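Local coordinates for protein quinoline 2-oxidoreductase large subunit (Pseudomonas putida, PDB 1T3Q) that probably hydroxylates quinoline at carbon 2, as the large, molybdenum-carrying subunit of an enzyme of the xanthine dehydrogenase family, at residues Y33-V38 / P278-E283; G41-A46 / V118-S123; M201-A206 / E283-N288. All coordinates share one frame; numbering follows the deposited sequence.

Contact 1: Y33-V38 / P278-E283; sequences YIADLV and PVRWIE
Ile282 and Arg280, alternate residues of strand 279-282 in a seven-stranded mixed sheet, reach out to a short 3-10 turn at residues 34-36, in the loop between helix 23-27 and strand 43-49. The tight part is apolar. CD1 of Ile282 presses on the backbone of Ala35, 3.6 Å from its CA, and the same methyl lies 3.8 Å from CG2 of Ile34, the two isoleucines sliding past each other in opposite directions. Behind it, CG1 of Ile282 sits over the centre of one face of the Arg280 guanidinium, 3.3 Å above its plane, so the isoleucine is wedged between the turn and a flat cation.

Next to this patch the contact is polar and wetter. Arg280 carries its guanidinium out to the turn on a chain that runs extended from CG to NE, its CG turned away from the backbone N (chi1 174°). There NH1 donates to Ala35 O at 3.0 Å with an N-H...O angle of 165°, on a lone pair of the carbonyl and within the guanidinium plane. Toward Leu37 the fit is looser, and a water stands in for direct contact. At the outer margin the small subunit closes in: its Arg36 and Lys45 pair with Asp36, and its Glu37 packs on Arg280. OD2 of Asp36 accepts from Tyr33 N at 2.9 Å, closing the start of the turn. The bridging water takes the NE hydrogen of Arg280 at 2.8 Å and donates to both Ile34 O, 2.7 Å away, and Leu37 O.

Contact 2: G41-A46 / V118-S123; sequences GMLHVA and VVVASS
His44 pairs with Ala121 and Ala46 with Val119 as hydrogen-bonded pairs of an antiparallel beta arrangement, strands 43-49 and 115-121 being neighbours in the mixed sheet. Both lie in the a/b hammerhead region. Around the first pair the bonds are short: His44 N to Ala121 O is 2.8 Å, and Ala121 N to His44 O is 2.7 Å. Ala46 and Val119 repeat the exchange. Between them Val45 and Val120 form a non-hydrogen-bonded pair, where the CA-H of Val45 points at Val119 O over 3.0 Å, CA to O.

The side chains of Leu43, Val45 and Val120 gather on one face. CB of Leu43 meets CG1 of Val120 at 3.5 Å, these two side chains crossing at about a right angle, while CG2 of Val45, anti to its backbone N, lies against CB of Val118 at 3.9 Å. Helix 263-275 covers this face, Leu271 packing on Val45 and Val120, Leu275 on Leu43 and Val120. Across the sheet, Ala46, Val119 and Ala121 face helix 124-131, whose first turn is capped by Ser123 OG accepting from Ile126 N.

Farther out, the turn after the strand passes beside the imidazole of His44. CG of His44 stands anti to the carbonyl carbon (chi1 -54°), which brings CD2 beside the turn, with Ala121 O near the ring plane at its edge. Beyond the last paired residues a water donates to both Met42 O and Ser122 O, and Ser122 O also lies 3.3 Å from CD2 of His44.

Contact 3: M201-A206 / E283-N288; sequences METRGA and EDRQEN
Glu283 OE2 is gripped by two donors of one residue, Arg204 N at 2.9 Å and Arg204 NE at 2.8 Å, both approaching from the same face of the carboxylate. The backbone N comes to the anti side and NE to the syn side. NH1 of Arg204 closes a side-on, two-nitrogen salt bridge by reaching Glu283 OE1 at 2.8 Å, with guanidinium and carboxylate planes 34° apart. Arg204 bends at chi3 (-56°) to wrap back around the acid. In the other direction Glu283 N donates to Arg204 O, tying the two backbones where one runs into strand 205-211 and the other leaves strand 279-282 for helix 285-291. With an alanine in place of Glu283, the buried Arg204 would probably be left without its principal counter-charge, its backbone N without an acceptor, and its guanidinium freer to turn.

Thr203 adds a second hold: OG1 donates to Glu283 O at 2.6 Å, from above the carbonyl plane. Its methyl CG2 lies 3.7 Å over the centre of one face of the Arg285 guanidinium, whose NH2 bonds to Pro200 O and to Gly47 O of the small subunit. The helix starts with a capping box, in which Glu287 N donates to Asp284 OD2 at 2.9 Å and Asp284 N donates to Glu287 OE2, which also forms a salt bridge with Arg124.

Met201, at the other end of its segment, touches the iron-sulfur cluster. An ion pair buried with this many bonds is likely to keep Glu283 ionised and to hold its carboxylate in one orientation.

In the fold
All three contacts reach one seven-stranded mixed sheet, in which strand 43-49 lies between 115-121 and 279-282, and 279-282 is flanked on its other side by 205-211. Contact 1 has its centre about 11 Å from those of contacts 2 and 3, which are themselves about 16 Å apart and do not touch. Along the chain, contact 2 is nested inside the loop closed by contact 1, whereas contacts 1 and 3 alternate and share Glu283. Strand 279-282 thus joins the hammerhead region, which supplies 33-38 and both segments of contact 2, to the molybdopterin-binding region, with the small subunit bordering contacts 1 and 3.

Contact 1: Y33-V38 / P278-E283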
ATOM      1  N   TYR B  33      12.710  -2.327   1.504  1.00 15.89           N
ATOM      2  CA  TYR B  33      12.923  -3.751   1.727  1.00 15.06           C
ATOM      3  C   TYR B  33      11.891  -4.307   2.714  1.00 14.79           C
ATOM      4  O   TYR B  33      11.155  -3.554   3.351  1.00 15.93           O
ATOM      5  CB  TYR B  33      14.348  -4.001   2.229  1.00 13.44           C
ATOM      6  CG  TYR B  33      15.429  -3.460   1.307  1.00 16.37           C
ATOM      7  CD1 TYR B  33      15.754  -2.102   1.298  1.00 16.57           C
ATOM      8  CD2 TYR B  33      16.136  -4.312   0.453  1.00 15.89           C
ATOM      9  CE1 TYR B  33      16.763  -1.602   0.465  1.00 17.42           C
ATOM     10  CE2 TYR B  33      17.144  -3.825  -0.386  1.00 14.49           C
ATOM     11  CZ  TYR B  33      17.455  -2.469  -0.370  1.00 16.46           C
ATOM     12  OH  TYR B  33      18.477  -1.993  -1.160  1.00 15.11           O
ATOM     13  N   ILE B  34      11.849  -5.627   2.850  1.00 13.24           N
ATOM     14  CA  ILE B  34      10.856  -6.251   3.714  1.00 13.76           C
ATOM     15  C   ILE B  34      10.808  -5.724   5.156  1.00 12.36           C
ATOM     16  O   ILE B  34       9.729  -5.484   5.695  1.00 15.08           O
ATOM     17  CB  ILE B  34      11.024  -7.793   3.698  1.00 13.37           C
ATOM     18  CG1 ILE B  34       9.829  -8.458   4.380  1.00 12.93           C
ATOM     19  CG2 ILE B  34      12.335  -8.189   4.350  1.00 13.84           C
ATOM     20  CD1 ILE B  34       8.508  -8.214   3.665  1.00 14.43           C
ATOM     21  N   ALA B  35      11.965  -5.525   5.779  1.00 13.15           N
ATOM     22  CA  ALA B  35      11.997  -5.030   7.152  1.00 13.26           C
ATOM     23  C   ALA B  35      11.572  -3.567   7.268  1.00 14.55           C
ATOM     24  O   ALA B  35      11.270  -3.090   8.361  1.00 15.37           O
ATOM     25  CB  ALA B  35      13.399  -5.221   7.746  1.00 11.09           C
ATOM     26  N   ASP B  36      11.543  -2.851   6.146  1.00 15.53           N
ATOM     27  CA  ASP B  36      11.155  -1.442   6.165  1.00 16.53           C
ATOM     28  C   ASP B  36       9.645  -1.254   6.141  1.00 17.54           C
ATOM     29  O   ASP B  36       9.145  -0.172   6.443  1.00 18.03           O
ATOM     30  CB  ASP B  36      11.770  -0.691   4.970  1.00 15.28           C
ATOM     31  CG  ASP B  36      13.275  -0.863   4.886  1.00 16.09           C
ATOM     32  OD1 ASP B  36      13.900  -1.016   5.951  1.00 18.08           O
ATOM     33  OD2 ASP B  36      13.835  -0.838   3.762  1.00 17.49           O
ATOM     34  N   LEU B  37       8.915  -2.306   5.790  1.00 16.08           N
ATOM     35  CA  LEU B  37       7.464  -2.215   5.714  1.00 16.63           C
ATOM     36  C   LEU B  37       6.817  -1.976   7.075  1.00 16.93           C
ATOM     37  O   LEU B  37       7.180  -2.602   8.069  1.00 18.16           O
ATOM     38  CB  LEU B  37       6.888  -3.492   5.086  1.00 18.78           C
ATOM     39  CG  LEU B  37       5.369  -3.533   4.880  1.00 21.20           C
ATOM     40  CD1 LEU B  37       4.967  -2.589   3.759  1.00 20.54           C
ATOM     41  CD2 LEU B  37       4.939  -4.960   4.538  1.00 21.17           C
ATOM     42  N   VAL B  38       5.860  -1.055   7.107  1.00 19.61           N
ATOM     43  CA  VAL B  38       5.139  -0.736   8.332  1.00 20.42           C
ATOM     44  C   VAL B  38       3.644  -0.882   8.094  1.00 21.30           C
ATOM     45  O   VAL B  38       3.083  -0.241   7.204  1.00 19.92           O
ATOM     46  CB  VAL B  38       5.421   0.715   8.801  1.00 21.32           C
ATOM     47  CG1 VAL B  38       4.529   1.061  10.000  1.00 22.97           C
ATOM     48  CG2 VAL B  38       6.894   0.859   9.188  1.00 20.39           C
ATOM     49  N   PRO B 278      -1.616  -7.974  11.288  1.00 18.46           N
ATOM     50  CA  PRO B 278      -0.418  -8.290  10.506  1.00 20.16           C
ATOM     51  C   PRO B 278       0.635  -8.954  11.386  1.00 18.39           C
ATOM     52  O   PRO B 278       0.760  -8.635  12.571  1.00 19.03           O
ATOM     53  CB  PRO B 278       0.045  -6.918   9.997  1.00 19.76           C
ATOM     54  CG  PRO B 278      -1.200  -6.113   9.980  1.00 19.52           C
ATOM     55  CD  PRO B 278      -1.882  -6.526  11.265  1.00 20.84           C
ATOM     56  N   VAL B 279       1.382  -9.885  10.808  1.00 17.73           N
ATOM     57  CA  VAL B 279       2.435 -10.578  11.542  1.00 17.00           C
ATOM     58  C   VAL B 279       3.732 -10.476  10.759  1.00 17.89           C
ATOM     59  O   VAL B 279       3.823 -10.927   9.613  1.00 17.02           O
ATOM     60  CB  VAL B 279       2.090 -12.061  11.766  1.00 17.68           C
ATOM     61  CG1 VAL B 279       3.237 -12.755  12.488  1.00 17.82           C
ATOM     62  CG2 VAL B 279       0.800 -12.173  12.568  1.00 17.42           C
ATOM     63  N   ARG B 280       4.732  -9.884  11.400  1.00 18.48           N
ATOM     64  CA  ARG B 280       6.036  -9.651  10.803  1.00 18.50           C
ATOM     65  C   ARG B 280       7.118 -10.617  11.267  1.00 17.99           C
ATOM     66  O   ARG B 280       7.312 -10.824  12.468  1.00 17.72           O
ATOM     67  CB  ARG B 280       6.460  -8.212  11.121  1.00 17.94           C
ATOM     68  CG  ARG B 280       7.868  -7.785  10.703  1.00 16.41           C
ATOM     69  CD  ARG B 280       8.026  -6.325  11.117  1.00 18.00           C
ATOM     70  NE  ARG B 280       9.215  -5.643  10.620  1.00 20.61           N
ATOM     71  CZ  ARG B 280      10.392  -5.637  11.233  1.00 19.17           C
ATOM     72  NH1 ARG B 280      11.406  -4.971  10.704  1.00 21.34           N
ATOM     73  NH2 ARG B 280      10.559  -6.298  12.370  1.00 20.30           N
ATOM     74  N   TRP B 281       7.813 -11.203  10.295  1.00 15.39           N
ATOM     75  CA  TRP B 281       8.920 -12.114  10.555  1.00 17.14           C
ATOM     76  C   TRP B 281      10.172 -11.589   9.860  1.00 17.37           C
ATOM     77  O   TRP B 281      10.262 -11.620   8.634  1.00 17.30           O
ATOM     78  CB  TRP B 281       8.626 -13.519  10.015  1.00 16.34           C
ATOM     79  CG  TRP B 281       9.860 -14.389   9.887  1.00 16.42           C
ATOM     80  CD1 TRP B 281      10.695 -14.786  10.892  1.00 17.17           C
ATOM     81  CD2 TRP B 281      10.390 -14.962   8.679  1.00 18.28           C
ATOM     82  NE1 TRP B 281      11.710 -15.567  10.390  1.00 17.63           N
ATOM     83  CE2 TRP B 281      11.548 -15.693   9.035  1.00 20.41           C
ATOM     84  CE3 TRP B 281       9.996 -14.931   7.334  1.00 19.13           C
ATOM     85  CZ2 TRP B 281      12.318 -16.390   8.094  1.00 20.37           C
ATOM     86  CZ3 TRP B 281      10.759 -15.625   6.394  1.00 19.25           C
ATOM     87  CH2 TRP B 281      11.910 -16.344   6.782  1.00 21.09           C
ATOM     88  N   ILE B 282      11.122 -11.092  10.645  1.00 18.19           N
ATOM     89  CA  ILE B 282      12.392 -10.606  10.116  1.00 17.62           C
ATOM     90  C   ILE B 282      13.435 -11.354  10.938  1.00 17.32           C
ATOM     91  O   ILE B 282      13.633 -11.067  12.119  1.00 17.26           O
ATOM     92  CB  ILE B 282      12.563  -9.080  10.328  1.00 16.78           C
ATOM     93  CG1 ILE B 282      11.461  -8.317   9.589  1.00 17.28           C
ATOM     94  CG2 ILE B 282      13.943  -8.646   9.848  1.00 19.17           C
ATOM     95  CD1 ILE B 282      11.502  -8.468   8.069  1.00 19.88           C
ATOM     96  N   GLU B 283      14.095 -12.324  10.317  1.00 17.14           N
ATOM     97  CA  GLU B 283      15.078 -13.134  11.028  1.00 16.80           C
ATOM     98  C   GLU B 283      16.408 -12.429  11.228  1.00 17.19           C
ATOM     99  O   GLU B 283      16.759 -11.519  10.468  1.00 16.93           O
ATOM    100  CB  GLU B 283      15.310 -14.449  10.286  1.00 16.91           C
ATOM    101  CG  GLU B 283      16.357 -14.373   9.189  1.00 16.76           C
ATOM    102  CD  GLU B 283      16.476 -15.663   8.401  1.00 21.09           C
ATOM    103  OE1 GLU B 283      16.171 -16.740   8.960  1.00 20.22           O
ATOM    104  OE2 GLU B 283      16.895 -15.599   7.225  1.00 18.73           O
TER
HETATM  105  O   HOH W   1       8.462  -5.047   8.022  1.00 17.79           O

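Contact 2: G41-A46 / V118-S123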
ATOM      1  N   GLY B  41      -1.035  -1.919  13.470  1.00 25.33           N
ATOM      2  CA  GLY B  41      -1.306  -3.040  14.361  1.00 24.79           C
ATOM      3  C   GLY B  41      -0.386  -4.233  14.188  1.00 24.29           C
ATOM      4  O   GLY B  41      -0.614  -5.297  14.763  1.00 22.90           O
ATOM      5  N   MET B  42       0.662  -4.047  13.400  1.00 23.19           N
ATOM      6  CA  MET B  42       1.636  -5.092  13.112  1.00 23.48           C
ATOM      7  C   MET B  42       2.249  -5.743  14.355  1.00 22.54           C
ATOM      8  O   MET B  42       2.737  -5.052  15.256  1.00 21.27           O
ATOM      9  CB  MET B  42       2.742  -4.491  12.241  1.00 25.00           C
ATOM     10  CG  MET B  42       3.695  -5.467  11.606  1.00 29.23           C
ATOM     11  SD  MET B  42       4.698  -4.576  10.402  0.50 26.58           S
ATOM     12  CE  MET B  42       5.559  -3.424  11.448  1.00 29.40           C
ATOM     13  N   LEU B  43       2.226  -7.075  14.388  1.00 19.45           N
ATOM     14  CA  LEU B  43       2.798  -7.849  15.491  1.00 19.23           C
ATOM     15  C   LEU B  43       4.093  -8.520  15.033  1.00 17.44           C
ATOM     16  O   LEU B  43       4.379  -8.587  13.829  1.00 18.47           O
ATOM     17  CB  LEU B  43       1.796  -8.901  15.988  1.00 19.15           C
ATOM     18  CG  LEU B  43       0.548  -8.341  16.675  1.00 20.16           C
ATOM     19  CD1 LEU B  43      -0.459  -9.455  16.911  1.00 20.70           C
ATOM     20  CD2 LEU B  43       0.947  -7.676  17.992  1.00 19.99           C
ATOM     21  N   HIS B  44       4.863  -9.032  15.988  1.00 16.72           N
ATOM     22  CA  HIS B  44       6.152  -9.641  15.695  1.00 17.54           C
ATOM     23  C   HIS B  44       6.314 -11.079  16.160  1.00 19.08           C
ATOM     24  O   HIS B  44       5.888 -11.442  17.258  1.00 19.34           O
ATOM     25  CB  HIS B  44       7.249  -8.789  16.325  1.00 16.36           C
ATOM     26  CG  HIS B  44       7.181  -7.349  15.924  1.00 17.56           C
ATOM     27  ND1 HIS B  44       8.031  -6.797  14.990  1.00 17.69           N
ATOM     28  CD2 HIS B  44       6.328  -6.363  16.288  1.00 18.99           C
ATOM     29  CE1 HIS B  44       7.704  -5.532  14.795  1.00 17.50           C
ATOM     30  NE2 HIS B  44       6.673  -5.244  15.570  1.00 18.91           N
ATOM     31  N   VAL B  45       6.950 -11.893  15.327  1.00 18.08           N
ATOM     32  CA  VAL B  45       7.158 -13.289  15.687  1.00 19.84           C
ATOM     33  C   VAL B  45       8.621 -13.569  16.017  1.00 20.72           C
ATOM     34  O   VAL B  45       9.531 -12.981  15.423  1.00 20.15           O
ATOM     35  CB  VAL B  45       6.696 -14.241  14.547  1.00 23.42           C
ATOM     36  CG1 VAL B  45       7.577 -14.074  13.326  1.00 24.00           C
ATOM     37  CG2 VAL B  45       6.723 -15.693  15.030  1.00 23.66           C
ATOM     38  N   ALA B  46       8.834 -14.444  16.998  1.00 17.06           N
ATOM     39  CA  ALA B  46      10.168 -14.873  17.408  1.00 17.52           C
ATOM     40  C   ALA B  46      10.074 -16.388  17.484  1.00 18.38           C
ATOM     41  O   ALA B  46       8.985 -16.927  17.691  1.00 18.32           O
ATOM     42  CB  ALA B  46      10.535 -14.307  18.762  1.00 17.59           C
ATOM     43  N   VAL B 118       6.746 -20.909  18.256  1.00 19.09           N
ATOM     44  CA  VAL B 118       6.777 -19.530  17.793  1.00 19.44           C
ATOM     45  C   VAL B 118       5.964 -18.652  18.734  1.00 20.74           C
ATOM     46  O   VAL B 118       4.951 -19.081  19.299  1.00 22.23           O
ATOM     47  CB  VAL B 118       6.223 -19.372  16.356  1.00 18.89           C
ATOM     48  CG1 VAL B 118       7.180 -20.011  15.364  1.00 17.62           C
ATOM     49  CG2 VAL B 118       4.837 -19.994  16.248  1.00 19.58           C
ATOM     50  N   VAL B 119       6.424 -17.421  18.907  1.00 20.02           N
ATOM     51  CA  VAL B 119       5.750 -16.467  19.765  1.00 18.07           C
ATOM     52  C   VAL B 119       5.462 -15.198  18.975  1.00 18.54           C
ATOM     53  O   VAL B 119       6.328 -14.697  18.255  1.00 19.30           O
ATOM     54  CB  VAL B 119       6.630 -16.080  20.977  1.00 18.37           C
ATOM     55  CG1 VAL B 119       5.927 -15.011  21.808  1.00 17.03           C
ATOM     56  CG2 VAL B 119       6.941 -17.318  21.832  1.00 18.71           C
ATOM     57  N   VAL B 120       4.239 -14.700  19.089  1.00 17.61           N
ATOM     58  CA  VAL B 120       3.868 -13.456  18.431  1.00 16.92           C
ATOM     59  C   VAL B 120       3.626 -12.453  19.556  1.00 17.63           C
ATOM     60  O   VAL B 120       2.855 -12.718  20.485  1.00 17.87           O
ATOM     61  CB  VAL B 120       2.596 -13.616  17.584  1.00 17.25           C
ATOM     62  CG1 VAL B 120       2.168 -12.265  17.029  1.00 15.87           C
ATOM     63  CG2 VAL B 120       2.864 -14.584  16.432  1.00 18.27           C
ATOM     64  N   ALA B 121       4.294 -11.306  19.486  1.00 16.99           N
ATOM     65  CA  ALA B 121       4.148 -10.294  20.525  1.00 17.08           C
ATOM     66  C   ALA B 121       4.190  -8.872  19.959  1.00 18.44           C
ATOM     67  O   ALA B 121       4.392  -8.673  18.763  1.00 16.10           O
ATOM     68  CB  ALA B 121       5.242 -10.477  21.580  1.00 16.85           C
ATOM     69  N   SER B 122       4.002  -7.893  20.840  1.00 18.45           N
ATOM     70  CA  SER B 122       3.981  -6.481  20.460  1.00 20.38           C
ATOM     71  C   SER B 122       5.285  -5.978  19.855  1.00 20.56           C
ATOM     72  O   SER B 122       5.294  -4.982  19.130  1.00 21.80           O
ATOM     73  CB  SER B 122       3.625  -5.629  21.681  1.00 21.79           C
ATOM     74  OG  SER B 122       4.570  -5.840  22.710  1.00 24.19           O
ATOM     75  N   SER B 123       6.386  -6.657  20.159  1.00 21.18           N
ATOM     76  CA  SER B 123       7.689  -6.283  19.618  1.00 21.25           C
ATOM     77  C   SER B 123       8.530  -7.536  19.487  1.00 21.55           C
ATOM     78  O   SER B 123       8.254  -8.544  20.140  1.00 21.66           O
ATOM     79  CB  SER B 123       8.407  -5.292  20.539  1.00 22.19           C
ATOM     80  OG  SER B 123       9.000  -5.962  21.639  1.00 20.11           O
TER
HETATM   81  O   HOH W   2       2.898  -4.219  17.888  1.00 37.19           O

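Contact 3: M201-A206 / E283-N288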
ATOM      1  N   MET B 201      23.312  -9.963   2.456  1.00 14.98           N
ATOM      2  CA  MET B 201      23.400  -8.968   3.529  1.00 15.63           C
ATOM      3  C   MET B 201      22.051  -8.750   4.210  1.00 14.89           C
ATOM      4  O   MET B 201      21.997  -8.433   5.401  1.00 16.60           O
ATOM      5  CB  MET B 201      23.981  -7.645   3.011  1.00 16.48           C
ATOM      6  CG  MET B 201      25.489  -7.703   2.788  1.00 20.22           C
ATOM      7  SD  MET B 201      26.436  -8.179   4.281  1.00 26.13           S
ATOM      8  CE  MET B 201      26.538  -9.971   4.052  1.00 25.53           C
ATOM      9  N   GLU B 202      20.963  -8.904   3.460  1.00 14.13           N
ATOM     10  CA  GLU B 202      19.627  -8.792   4.043  1.00 14.92           C
ATOM     11  C   GLU B 202      19.168 -10.227   4.296  1.00 14.48           C
ATOM     12  O   GLU B 202      19.180 -11.052   3.383  1.00 13.61           O
ATOM     13  CB  GLU B 202      18.636  -8.138   3.081  1.00 14.74           C
ATOM     14  CG  GLU B 202      17.200  -8.195   3.597  1.00 16.05           C
ATOM     15  CD  GLU B 202      16.170  -8.001   2.505  1.00 15.73           C
ATOM     16  OE1 GLU B 202      16.250  -8.706   1.476  1.00 14.96           O
ATOM     17  OE2 GLU B 202      15.274  -7.153   2.674  1.00 17.29           O
ATOM     18  N   THR B 203      18.768 -10.529   5.524  1.00 15.72           N
ATOM     19  CA  THR B 203      18.315 -11.878   5.845  1.00 15.81           C
ATOM     20  C   THR B 203      16.907 -12.082   5.294  1.00 15.89           C
ATOM     21  O   THR B 203      16.340 -11.187   4.665  1.00 16.06           O
ATOM     22  CB  THR B 203      18.282 -12.102   7.367  1.00 17.45           C
ATOM     23  OG1 THR B 203      17.427 -11.124   7.969  1.00 17.96           O
ATOM     24  CG2 THR B 203      19.685 -11.989   7.954  1.00 18.85           C
ATOM     25  N   ARG B 204      16.332 -13.253   5.543  1.00 15.90           N
ATOM     26  CA  ARG B 204      14.984 -13.528   5.062  1.00 17.11           C
ATOM     27  C   ARG B 204      13.948 -12.812   5.912  1.00 17.03           C
ATOM     28  O   ARG B 204      14.186 -12.493   7.079  1.00 17.84           O
ATOM     29  CB  ARG B 204      14.702 -15.032   5.081  1.00 16.45           C
ATOM     30  CG  ARG B 204      15.646 -15.853   4.212  1.00 19.15           C
ATOM     31  CD  ARG B 204      15.404 -17.337   4.442  1.00 19.29           C
ATOM     32  NE  ARG B 204      15.539 -17.689   5.851  1.00 18.21           N
ATOM     33  CZ  ARG B 204      15.139 -18.845   6.370  1.00 22.57           C
ATOM     34  NH1 ARG B 204      15.297 -19.084   7.667  1.00 23.25           N
ATOM     35  NH2 ARG B 204      14.573 -19.761   5.593  1.00 21.12           N
ATOM     36  N   GLY B 205      12.791 -12.565   5.316  1.00 17.44           N
ATOM     37  CA  GLY B 205      11.733 -11.890   6.034  1.00 17.96           C
ATOM     38  C   GLY B 205      10.430 -11.931   5.271  1.00 17.46           C
ATOM     39  O   GLY B 205      10.415 -12.105   4.055  1.00 17.40           O
ATOM     40  N   ALA B 206       9.330 -11.785   5.996  1.00 16.50           N
ATOM     41  CA  ALA B 206       8.015 -11.786   5.388  1.00 15.98           C
ATOM     42  C   ALA B 206       7.011 -11.176   6.359  1.00 17.59           C
ATOM     43  O   ALA B 206       7.195 -11.235   7.574  1.00 17.78           O
ATOM     44  CB  ALA B 206       7.605 -13.212   5.019  1.00 14.70           C
ATOM     45  N   GLU B 283      14.095 -12.324  10.317  1.00 17.14           N
ATOM     46  CA  GLU B 283      15.078 -13.134  11.028  1.00 16.80           C
ATOM     47  C   GLU B 283      16.408 -12.429  11.228  1.00 17.19           C
ATOM     48  O   GLU B 283      16.759 -11.519  10.468  1.00 16.93           O
ATOM     49  CB  GLU B 283      15.310 -14.449  10.286  1.00 16.91           C
ATOM     50  CG  GLU B 283      16.357 -14.373   9.189  1.00 16.76           C
ATOM     51  CD  GLU B 283      16.476 -15.663   8.401  1.00 21.09           C
ATOM     52  OE1 GLU B 283      16.171 -16.740   8.960  1.00 20.22           O
ATOM     53  OE2 GLU B 283      16.895 -15.599   7.225  1.00 18.73           O
ATOM     54  N   ASP B 284      17.142 -12.840  12.259  1.00 17.10           N
ATOM     55  CA  ASP B 284      18.452 -12.253  12.519  1.00 17.73           C
ATOM     56  C   ASP B 284      19.524 -13.095  11.832  1.00 17.64           C
ATOM     57  O   ASP B 284      19.223 -14.145  11.262  1.00 18.20           O
ATOM     58  CB  ASP B 284      18.710 -12.120  14.026  1.00 18.21           C
ATOM     59  CG  ASP B 284      18.702 -13.453  14.761  1.00 19.72           C
ATOM     60  OD1 ASP B 284      18.214 -13.472  15.912  1.00 20.72           O
ATOM     61  OD2 ASP B 284      19.189 -14.465  14.218  1.00 17.40           O
ATOM     62  N   ARG B 285      20.773 -12.643  11.879  1.00 18.41           N
ATOM     63  CA  ARG B 285      21.857 -13.356  11.215  1.00 17.23           C
ATOM     64  C   ARG B 285      22.050 -14.805  11.669  1.00 18.17           C
ATOM     65  O   ARG B 285      22.352 -15.675  10.856  1.00 16.31           O
ATOM     66  CB  ARG B 285      23.167 -12.579  11.374  1.00 15.63           C
ATOM     67  CG  ARG B 285      24.348 -13.189  10.624  1.00 13.66           C
ATOM     68  CD  ARG B 285      24.067 -13.358   9.132  1.00 15.56           C
ATOM     69  NE  ARG B 285      23.664 -12.107   8.489  1.00 15.23           N
ATOM     70  CZ  ARG B 285      23.327 -12.003   7.205  1.00 17.56           C
ATOM     71  NH1 ARG B 285      23.342 -13.080   6.423  1.00 16.05           N
ATOM     72  NH2 ARG B 285      22.981 -10.825   6.699  1.00 17.64           N
ATOM     73  N   GLN B 286      21.875 -15.068  12.959  1.00 17.54           N
ATOM     74  CA  GLN B 286      22.034 -16.427  13.469  1.00 18.29           C
ATOM     75  C   GLN B 286      20.979 -17.359  12.890  1.00 16.98           C
ATOM     76  O   GLN B 286      21.280 -18.498  12.534  1.00 18.84           O
ATOM     77  CB  GLN B 286      21.964 -16.432  14.999  1.00 18.47           C
ATOM     78  CG  GLN B 286      23.230 -15.898  15.642  1.00 25.22           C
ATOM     79  CD  GLN B 286      23.561 -14.495  15.170  1.00 28.94           C
ATOM     80  OE1 GLN B 286      22.821 -13.557  15.450  1.00 33.14           O
ATOM     81  NE2 GLN B 286      24.668 -14.347  14.439  1.00 28.38           N
ATOM     82  N   GLU B 287      19.746 -16.872  12.790  1.00 15.96           N
ATOM     83  CA  GLU B 287      18.666 -17.681  12.238  1.00 16.90           C
ATOM     84  C   GLU B 287      18.915 -17.970  10.760  1.00 17.56           C
ATOM     85  O   GLU B 287      18.515 -19.023  10.251  1.00 16.78           O
ATOM     86  CB  GLU B 287      17.329 -16.964  12.408  1.00 17.98           C
ATOM     87  CG  GLU B 287      17.000 -16.625  13.854  1.00 20.89           C
ATOM     88  CD  GLU B 287      15.680 -15.912  13.980  1.00 21.77           C
ATOM     89  OE1 GLU B 287      14.683 -16.573  14.340  1.00 24.05           O
ATOM     90  OE2 GLU B 287      15.632 -14.691  13.710  1.00 20.07           O
ATOM     91  N   ASN B 288      19.577 -17.045  10.063  1.00 16.28           N
ATOM     92  CA  ASN B 288      19.859 -17.279   8.647  1.00 16.92           C
ATOM     93  C   ASN B 288      20.830 -18.451   8.521  1.00 16.51           C
ATOM     94  O   ASN B 288      20.721 -19.259   7.599  1.00 18.75           O
ATOM     95  CB  ASN B 288      20.453 -16.039   7.982  1.00 16.36           C
ATOM     96  CG  ASN B 288      20.413 -16.124   6.467  1.00 16.01           C
ATOM     97  OD1 ASN B 288      19.365 -15.898   5.839  1.00 18.53           O
ATOM     98  ND2 ASN B 288      21.540 -16.468   5.872  1.00 13.95           N
TER